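Local coordinates for protein TarM (PDB 4X7R) that belongs to the GT-B glycosyltransferases of group 1 and is seen with uridine-5'-diphosphate and a glycan bound, at residues E271-I276 against E297-I302; Q243-I248 against G278-T283. The protein carries 1 engineered substitution. All coordinates share one frame; numbering follows the deposited sequence.

Contact 1 of 2, residues E271-I276 against E297-I302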
ATOM      1  N   GLU A 271      -3.654   5.930  21.820  1.00 43.75           N
ATOM      2  CA  GLU A 271      -4.413   6.607  22.872  1.00 44.75           C
ATOM      3  C   GLU A 271      -5.811   6.056  23.098  1.00 47.69           C
ATOM      4  O   GLU A 271      -6.322   6.132  24.219  1.00 49.33           O
ATOM      5  CB  GLU A 271      -4.426   8.112  22.638  1.00 47.01           C
ATOM      6  CG  GLU A 271      -3.089   8.732  23.017  1.00 60.05           C
ATOM      7  CD  GLU A 271      -2.913  10.207  22.713  1.00 87.10           C
ATOM      8  OE1 GLU A 271      -3.616  10.729  21.817  1.00 69.85           O
ATOM      9  OE2 GLU A 271      -2.037  10.835  23.353  1.00 88.50           O
ATOM     10  N   ASN A 272      -6.390   5.440  22.063  1.00 42.84           N
ATOM     11  CA  ASN A 272      -7.720   4.827  22.101  1.00 43.08           C
ATOM     12  C   ASN A 272      -7.734   3.294  22.268  1.00 43.80           C
ATOM     13  O   ASN A 272      -8.805   2.689  22.171  1.00 42.47           O
ATOM     14  CB  ASN A 272      -8.516   5.274  20.867  1.00 43.68           C
ATOM     15  CG  ASN A 272      -8.955   6.697  21.038  1.00 52.64           C
ATOM     16  OD1 ASN A 272      -9.672   7.030  21.976  1.00 42.53           O
ATOM     17  ND2 ASN A 272      -8.391   7.587  20.261  1.00 45.62           N
ATOM     18  N   ALA A 273      -6.556   2.675  22.551  1.00 39.32           N
ATOM     19  CA  ALA A 273      -6.399   1.213  22.688  1.00 37.52           C
ATOM     20  C   ALA A 273      -7.329   0.598  23.716  1.00 43.50           C
ATOM     21  O   ALA A 273      -7.895  -0.471  23.474  1.00 42.29           O
ATOM     22  CB  ALA A 273      -4.952   0.862  23.014  1.00 37.17           C
ATOM     23  N   ASN A 274      -7.508   1.293  24.855  1.00 42.11           N
ATOM     24  CA  ASN A 274      -8.362   0.818  25.943  1.00 43.21           C
ATOM     25  C   ASN A 274      -9.848   0.834  25.617  1.00 46.47           C
ATOM     26  O   ASN A 274     -10.619   0.208  26.329  1.00 47.04           O
ATOM     27  CB  ASN A 274      -8.063   1.569  27.238  1.00 44.10           C
ATOM     28  CG  ASN A 274      -6.755   1.181  27.874  1.00 61.61           C
ATOM     29  OD1 ASN A 274      -5.989   0.360  27.362  1.00 55.32           O
ATOM     30  ND2 ASN A 274      -6.469   1.767  29.015  1.00 52.20           N
ATOM     31  N   LYS A 275     -10.241   1.515  24.539  1.00 43.39           N
ATOM     32  CA  LYS A 275     -11.643   1.626  24.121  1.00 43.96           C
ATOM     33  C   LYS A 275     -12.027   0.582  23.060  1.00 48.52           C
ATOM     34  O   LYS A 275     -13.187   0.528  22.684  1.00 50.41           O
ATOM     35  CB  LYS A 275     -11.953   3.055  23.638  1.00 45.76           C
ATOM     36  CG  LYS A 275     -11.790   4.110  24.732  1.00 52.14           C
ATOM     37  CD  LYS A 275     -12.285   5.473  24.282  1.00 61.42           C
ATOM     38  CE  LYS A 275     -12.010   6.544  25.311  1.00 74.43           C
ATOM     39  NZ  LYS A 275     -10.562   6.914  25.361  1.00 89.83           N
ATOM     40  N   ILE A 276     -11.064  -0.253  22.587  1.00 42.47           N
ATOM     41  CA  ILE A 276     -11.305  -1.297  21.575  1.00 39.28           C
ATOM     42  C   ILE A 276     -10.790  -2.645  22.102  1.00 43.07           C
ATOM     43  O   ILE A 276     -10.359  -2.723  23.261  1.00 41.46           O
ATOM     44  CB  ILE A 276     -10.763  -0.921  20.148  1.00 40.70           C
ATOM     45  CG1 ILE A 276      -9.233  -0.676  20.138  1.00 38.76           C
ATOM     46  CG2 ILE A 276     -11.548   0.283  19.547  1.00 41.24           C
ATOM     47  CD1 ILE A 276      -8.579  -0.656  18.775  1.00 38.22           C
ATOM     48  N   GLU A 297      -3.295   0.115  28.285  1.00 51.44           N
ATOM     49  CA  GLU A 297      -2.879  -1.249  28.625  1.00 50.78           C
ATOM     50  C   GLU A 297      -3.015  -2.246  27.463  1.00 51.74           C
ATOM     51  O   GLU A 297      -2.157  -3.128  27.321  1.00 51.13           O
ATOM     52  CB  GLU A 297      -3.655  -1.749  29.852  1.00 53.86           C
ATOM     53  CG  GLU A 297      -3.115  -1.213  31.172  1.00 70.87           C
ATOM     54  CD  GLU A 297      -4.011  -1.375  32.387  1.00103.77           C
ATOM     55  OE1 GLU A 297      -5.208  -1.702  32.212  1.00104.83           O
ATOM     56  OE2 GLU A 297      -3.525  -1.129  33.515  1.00104.55           O
ATOM     57  N   ASN A 298      -4.085  -2.083  26.630  1.00 44.91           N
ATOM     58  CA  ASN A 298      -4.473  -2.931  25.492  1.00 42.76           C
ATOM     59  C   ASN A 298      -3.513  -2.960  24.294  1.00 41.73           C
ATOM     60  O   ASN A 298      -3.974  -2.865  23.154  1.00 40.86           O
ATOM     61  CB  ASN A 298      -5.876  -2.523  25.004  1.00 44.00           C
ATOM     62  CG  ASN A 298      -7.023  -3.289  25.589  1.00 59.92           C
ATOM     63  OD1 ASN A 298      -6.883  -4.063  26.532  1.00 57.14           O
ATOM     64  ND2 ASN A 298      -8.203  -3.064  25.042  1.00 56.55           N
ATOM     65  N   ILE A 299      -2.215  -3.135  24.538  1.00 34.52           N
ATOM     66  CA  ILE A 299      -1.168  -3.219  23.524  1.00 33.08           C
ATOM     67  C   ILE A 299      -0.665  -4.657  23.511  1.00 38.07           C
ATOM     68  O   ILE A 299      -0.258  -5.179  24.546  1.00 39.37           O
ATOM     69  CB  ILE A 299      -0.014  -2.195  23.798  1.00 35.38           C
ATOM     70  CG1 ILE A 299      -0.545  -0.776  24.156  1.00 37.06           C
ATOM     71  CG2 ILE A 299       1.006  -2.179  22.652  1.00 33.04           C
ATOM     72  CD1 ILE A 299      -1.435   0.013  23.033  1.00 37.91           C
ATOM     73  N   PHE A 300      -0.703  -5.290  22.358  1.00 32.23           N
ATOM     74  CA  PHE A 300      -0.306  -6.681  22.239  1.00 30.99           C
ATOM     75  C   PHE A 300       0.716  -6.841  21.144  1.00 33.40           C
ATOM     76  O   PHE A 300       0.632  -6.153  20.133  1.00 33.98           O
ATOM     77  CB  PHE A 300      -1.557  -7.561  21.952  1.00 32.31           C
ATOM     78  CG  PHE A 300      -2.655  -7.406  22.983  1.00 34.62           C
ATOM     79  CD1 PHE A 300      -2.549  -8.010  24.235  1.00 38.08           C
ATOM     80  CD2 PHE A 300      -3.784  -6.630  22.714  1.00 36.79           C
ATOM     81  CE1 PHE A 300      -3.569  -7.870  25.184  1.00 40.26           C
ATOM     82  CE2 PHE A 300      -4.804  -6.493  23.661  1.00 39.23           C
ATOM     83  CZ  PHE A 300      -4.686  -7.101  24.892  1.00 39.18           C
ATOM     84  N   THR A 301       1.724  -7.690  21.370  1.00 30.10           N
ATOM     85  CA  THR A 301       2.728  -7.949  20.358  1.00 29.36           C
ATOM     86  C   THR A 301       2.303  -9.167  19.572  1.00 34.21           C
ATOM     87  O   THR A 301       2.062 -10.227  20.156  1.00 32.69           O
ATOM     88  CB  THR A 301       4.116  -8.173  20.970  1.00 38.27           C
ATOM     89  OG1 THR A 301       4.570  -6.956  21.561  1.00 36.70           O
ATOM     90  CG2 THR A 301       5.137  -8.664  19.931  1.00 31.48           C
ATOM     91  N   ILE A 302       2.160  -9.013  18.256  1.00 31.02           N
ATOM     92  CA  ILE A 302       1.898 -10.153  17.378  1.00 31.18           C
ATOM     93  C   ILE A 302       2.722  -9.889  16.123  1.00 35.00           C
ATOM     94  O   ILE A 302       2.440  -8.940  15.418  1.00 34.80           O
ATOM     95  CB  ILE A 302       0.385 -10.446  17.045  1.00 33.61           C
ATOM     96  CG1 ILE A 302      -0.507 -10.519  18.287  1.00 32.56           C
ATOM     97  CG2 ILE A 302       0.251 -11.736  16.201  1.00 34.76           C
ATOM     98  CD1 ILE A 302      -2.003 -10.777  17.986  1.00 32.64           C
TER
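At the edge of the Rossmann-like parallel sheet of this GT-B protein, the 3-10 turn A273-K275, just after helix 264-271, meets the loop that leads into edge strand 299-301. N274 and N298 carry the contact, each with its side-chain amide on backbone atoms of the other segment. OD1 of N274 accepts two backbone N-H groups. The bond from E297 N, 2.9 Å, lies in the carbonyl plane on a lone pair; that from N298 N, 3.2 Å, comes nearly along the C=O axis. Both are close to straight, with N-H...O angles of 170° and 176°, and both donors hold OD1 in place. N274 CG lies beside its own backbone N, opposite the carbonyl carbon (chi1 -73°), which brings OD1 up to the N-H groups of E297 and N298. In return, N298 ND2 donates to A273 O at 3.0 Å, in a more bent bond. I276 N also bonds A273 O, from the opposite face of the carbonyl plane. N298 is the centre of an inverse gamma turn. V279 of the neighbouring strand touches both A273 and I299. The apolar contact across the segments is made by a methyl of each, A273 CB resting 3.6 Å from I299 CD1.

Contact 2 of 2, residues Q243-I248 against G278-T283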
ATOM      1  N   GLN A 243     -15.885  -7.162  17.271  1.00 41.25           N
ATOM      2  CA  GLN A 243     -14.570  -6.855  17.809  1.00 40.49           C
ATOM      3  C   GLN A 243     -13.829  -5.844  16.947  1.00 40.94           C
ATOM      4  O   GLN A 243     -13.996  -5.804  15.710  1.00 38.08           O
ATOM      5  CB  GLN A 243     -13.738  -8.137  17.979  1.00 42.47           C
ATOM      6  CG  GLN A 243     -14.467  -9.197  18.811  1.00 41.63           C
ATOM      7  CD  GLN A 243     -13.639 -10.415  19.040  1.00 44.20           C
ATOM      8  OE1 GLN A 243     -12.426 -10.335  19.224  1.00 41.53           O
ATOM      9  NE2 GLN A 243     -14.287 -11.571  19.084  1.00 44.22           N
ATOM     10  N   LYS A 244     -13.009  -5.010  17.610  1.00 38.14           N
ATOM     11  CA  LYS A 244     -12.219  -3.977  16.926  1.00 36.16           C
ATOM     12  C   LYS A 244     -10.764  -4.040  17.330  1.00 37.89           C
ATOM     13  O   LYS A 244     -10.436  -3.949  18.521  1.00 37.10           O
ATOM     14  CB  LYS A 244     -12.790  -2.560  17.157  1.00 38.73           C
ATOM     15  CG  LYS A 244     -14.230  -2.363  16.665  1.00 41.51           C
ATOM     16  CD  LYS A 244     -14.744  -0.951  16.952  1.00 37.60           C
ATOM     17  CE  LYS A 244     -16.151  -0.696  16.421  1.00 32.04           C
ATOM     18  NZ  LYS A 244     -16.535   0.742  16.579  1.00 36.48           N
ATOM     19  N   TYR A 245      -9.882  -4.162  16.327  1.00 33.18           N
ATOM     20  CA  TYR A 245      -8.428  -4.213  16.532  1.00 32.42           C
ATOM     21  C   TYR A 245      -7.769  -3.261  15.598  1.00 36.67           C
ATOM     22  O   TYR A 245      -8.225  -3.088  14.471  1.00 36.64           O
ATOM     23  CB  TYR A 245      -7.837  -5.628  16.270  1.00 32.78           C
ATOM     24  CG  TYR A 245      -8.379  -6.686  17.201  1.00 34.22           C
ATOM     25  CD1 TYR A 245      -7.829  -6.876  18.465  1.00 36.29           C
ATOM     26  CD2 TYR A 245      -9.497  -7.437  16.855  1.00 34.86           C
ATOM     27  CE1 TYR A 245      -8.370  -7.803  19.355  1.00 37.33           C
ATOM     28  CE2 TYR A 245     -10.029  -8.387  17.729  1.00 36.13           C
ATOM     29  CZ  TYR A 245      -9.470  -8.554  18.982  1.00 41.22           C
ATOM     30  OH  TYR A 245     -10.020  -9.439  19.868  1.00 43.74           O
ATOM     31  N   GLY A 246      -6.681  -2.672  16.061  1.00 32.76           N
ATOM     32  CA  GLY A 246      -5.861  -1.779  15.249  1.00 31.42           C
ATOM     33  C   GLY A 246      -4.500  -2.427  15.156  1.00 36.34           C
ATOM     34  O   GLY A 246      -3.991  -2.892  16.180  1.00 35.38           O
ATOM     35  N   VAL A 247      -3.926  -2.546  13.930  1.00 32.91           N
ATOM     36  CA  VAL A 247      -2.563  -3.072  13.780  1.00 33.10           C
ATOM     37  C   VAL A 247      -1.665  -1.889  13.405  1.00 36.96           C
ATOM     38  O   VAL A 247      -1.908  -1.248  12.381  1.00 36.15           O
ATOM     39  CB  VAL A 247      -2.400  -4.254  12.766  1.00 36.21           C
ATOM     40  CG1 VAL A 247      -0.919  -4.611  12.567  1.00 35.68           C
ATOM     41  CG2 VAL A 247      -3.195  -5.495  13.190  1.00 35.92           C
ATOM     42  N   ILE A 248      -0.652  -1.598  14.233  1.00 33.66           N
ATOM     43  CA  ILE A 248       0.338  -0.548  13.961  1.00 33.17           C
ATOM     44  C   ILE A 248       1.507  -1.216  13.198  1.00 35.97           C
ATOM     45  O   ILE A 248       2.099  -2.187  13.662  1.00 33.75           O
ATOM     46  CB  ILE A 248       0.703   0.243  15.234  1.00 36.85           C
ATOM     47  CG1 ILE A 248      -0.510   1.191  15.566  1.00 38.06           C
ATOM     48  CG2 ILE A 248       2.001   1.047  15.023  1.00 37.20           C
ATOM     49  CD1 ILE A 248      -0.514   1.884  16.806  1.00 45.43           C
ATOM     50  N   GLY A 278      -8.100  -4.240  21.146  1.00 37.86           N
ATOM     51  CA  GLY A 278      -6.655  -4.247  21.218  1.00 35.67           C
ATOM     52  C   GLY A 278      -5.934  -3.544  20.096  1.00 37.79           C
ATOM     53  O   GLY A 278      -6.434  -3.433  18.974  1.00 36.47           O
ATOM     54  N   VAL A 279      -4.736  -3.062  20.416  1.00 32.43           N
ATOM     55  CA  VAL A 279      -3.847  -2.433  19.450  1.00 30.67           C
ATOM     56  C   VAL A 279      -2.631  -3.353  19.356  1.00 35.90           C
ATOM     57  O   VAL A 279      -1.993  -3.675  20.367  1.00 34.12           O
ATOM     58  CB  VAL A 279      -3.537  -0.967  19.814  1.00 33.02           C
ATOM     59  CG1 VAL A 279      -2.365  -0.416  18.987  1.00 32.08           C
ATOM     60  CG2 VAL A 279      -4.794  -0.103  19.621  1.00 32.29           C
ATOM     61  N   ILE A 280      -2.375  -3.840  18.143  1.00 34.35           N
ATOM     62  CA  ILE A 280      -1.299  -4.786  17.863  1.00 33.81           C
ATOM     63  C   ILE A 280      -0.078  -4.083  17.313  1.00 37.02           C
ATOM     64  O   ILE A 280      -0.192  -3.241  16.424  1.00 36.82           O
ATOM     65  CB  ILE A 280      -1.779  -5.969  16.943  1.00 36.43           C
ATOM     66  CG1 ILE A 280      -2.645  -6.999  17.714  1.00 37.10           C
ATOM     67  CG2 ILE A 280      -0.583  -6.718  16.282  1.00 35.60           C
ATOM     68  CD1 ILE A 280      -4.031  -6.620  18.079  1.00 36.50           C
ATOM     69  N   VAL A 281       1.100  -4.434  17.858  1.00 32.58           N
ATOM     70  CA  VAL A 281       2.392  -3.970  17.375  1.00 30.15           C
ATOM     71  C   VAL A 281       3.158  -5.214  16.980  1.00 33.06           C
ATOM     72  O   VAL A 281       2.838  -6.296  17.454  1.00 30.79           O
ATOM     73  CB  VAL A 281       3.163  -3.001  18.295  1.00 32.21           C
ATOM     74  CG1 VAL A 281       2.396  -1.691  18.450  1.00 32.12           C
ATOM     75  CG2 VAL A 281       3.489  -3.633  19.651  1.00 31.22           C
ATOM     76  N   LEU A 282       4.168  -5.070  16.125  1.00 30.77           N
ATOM     77  CA  LEU A 282       4.851  -6.227  15.585  1.00 30.14           C
ATOM     78  C   LEU A 282       5.987  -6.785  16.418  1.00 34.38           C
ATOM     79  O   LEU A 282       6.367  -7.940  16.200  1.00 32.45           O
ATOM     80  CB  LEU A 282       5.298  -5.962  14.141  1.00 29.56           C
ATOM     81  CG  LEU A 282       4.180  -5.526  13.150  1.00 31.86           C
ATOM     82  CD1 LEU A 282       4.797  -4.862  11.921  1.00 29.96           C
ATOM     83  CD2 LEU A 282       3.295  -6.713  12.763  1.00 32.23           C
ATOM     84  N   THR A 283       6.574  -5.969  17.320  1.00 30.26           N
ATOM     85  CA  THR A 283       7.706  -6.440  18.140  1.00 29.88           C
ATOM     86  C   THR A 283       7.443  -6.165  19.605  1.00 34.11           C
ATOM     87  O   THR A 283       6.605  -5.318  19.926  1.00 32.49           O
ATOM     88  CB  THR A 283       9.059  -5.796  17.677  1.00 34.71           C
ATOM     89  OG1 THR A 283       9.038  -4.429  17.989  1.00 32.39           O
ATOM     90  CG2 THR A 283       9.342  -5.966  16.171  1.00 32.50           C
TER
HETATM   91  O   HOH W   1       4.570  -2.476  14.771  1.00 30.11           O
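G246 O accepts the shortest bond across the strands, from I280 N at 2.7 Å and nearly straight (174°), while V279 CA makes a CA-H...O contact with the same oxygen at 3.3 Å. This is the pairing of two parallel strands, 243-247 and 278-281, joined through helix 264-271 as a beta-alpha-beta unit of the Rossmann-like sheet. The ladder runs on with G246 N to G278 O at 3.0 Å and I248 N to I280 O at 2.8 Å. Y245, V247 and I280 share one face of the sheet, which helix 480-492 covers through W487 and L490. There I280 CD1 approaches Y245 CD1 obliquely, and I280 CB meets V247 CG2. Y245 CD1 also lies against the backbone of G278, near its N and O. The Y245 OH donates to Q243 OE1 at 2.6 Å, in the ring plane at the edge, which ties down the tip of the ring. On the V279 face, I248 CD1 meets V279 CG1 at 3.7 Å, beside I269 of helix 264-271. The side chain of L282 touches the bound (2s)-2,3-dihydroxypropyl 2-acetamido-2-deoxy-alpha-d-glucopyranoside. Past the ladder, a water bridges the segments: it lies 2.7 Å from I248 O, to which it can donate, and accepts from L282 N at 3.0 Å.

Overall arrangement
Both contacts reach the same parallel sheet, with centres about 7 Å apart. Their segments alternate along the chain: 243-248, 271-276, 278-283, then 297-302. Strand 278-281 of contact 2 lies between strand 243-247 and edge strand 299-301. It joins contact 1 through probable backbone hydrogen bonds, N298 O to V279 N at 2.8 Å and F300 N to V279 O at 2.9 Å. A273 CB also packs on V279 CG2. Contact 1 links the loops that lead into strands 278-281 and 299-301. Contact 2 is wholly buried and leads, at L282, to the pocket of (2s)-2,3-dihydroxypropyl 2-acetamido-2-deoxy-alpha-d-glucopyranoside beyond the C-terminal end of strand 278-281.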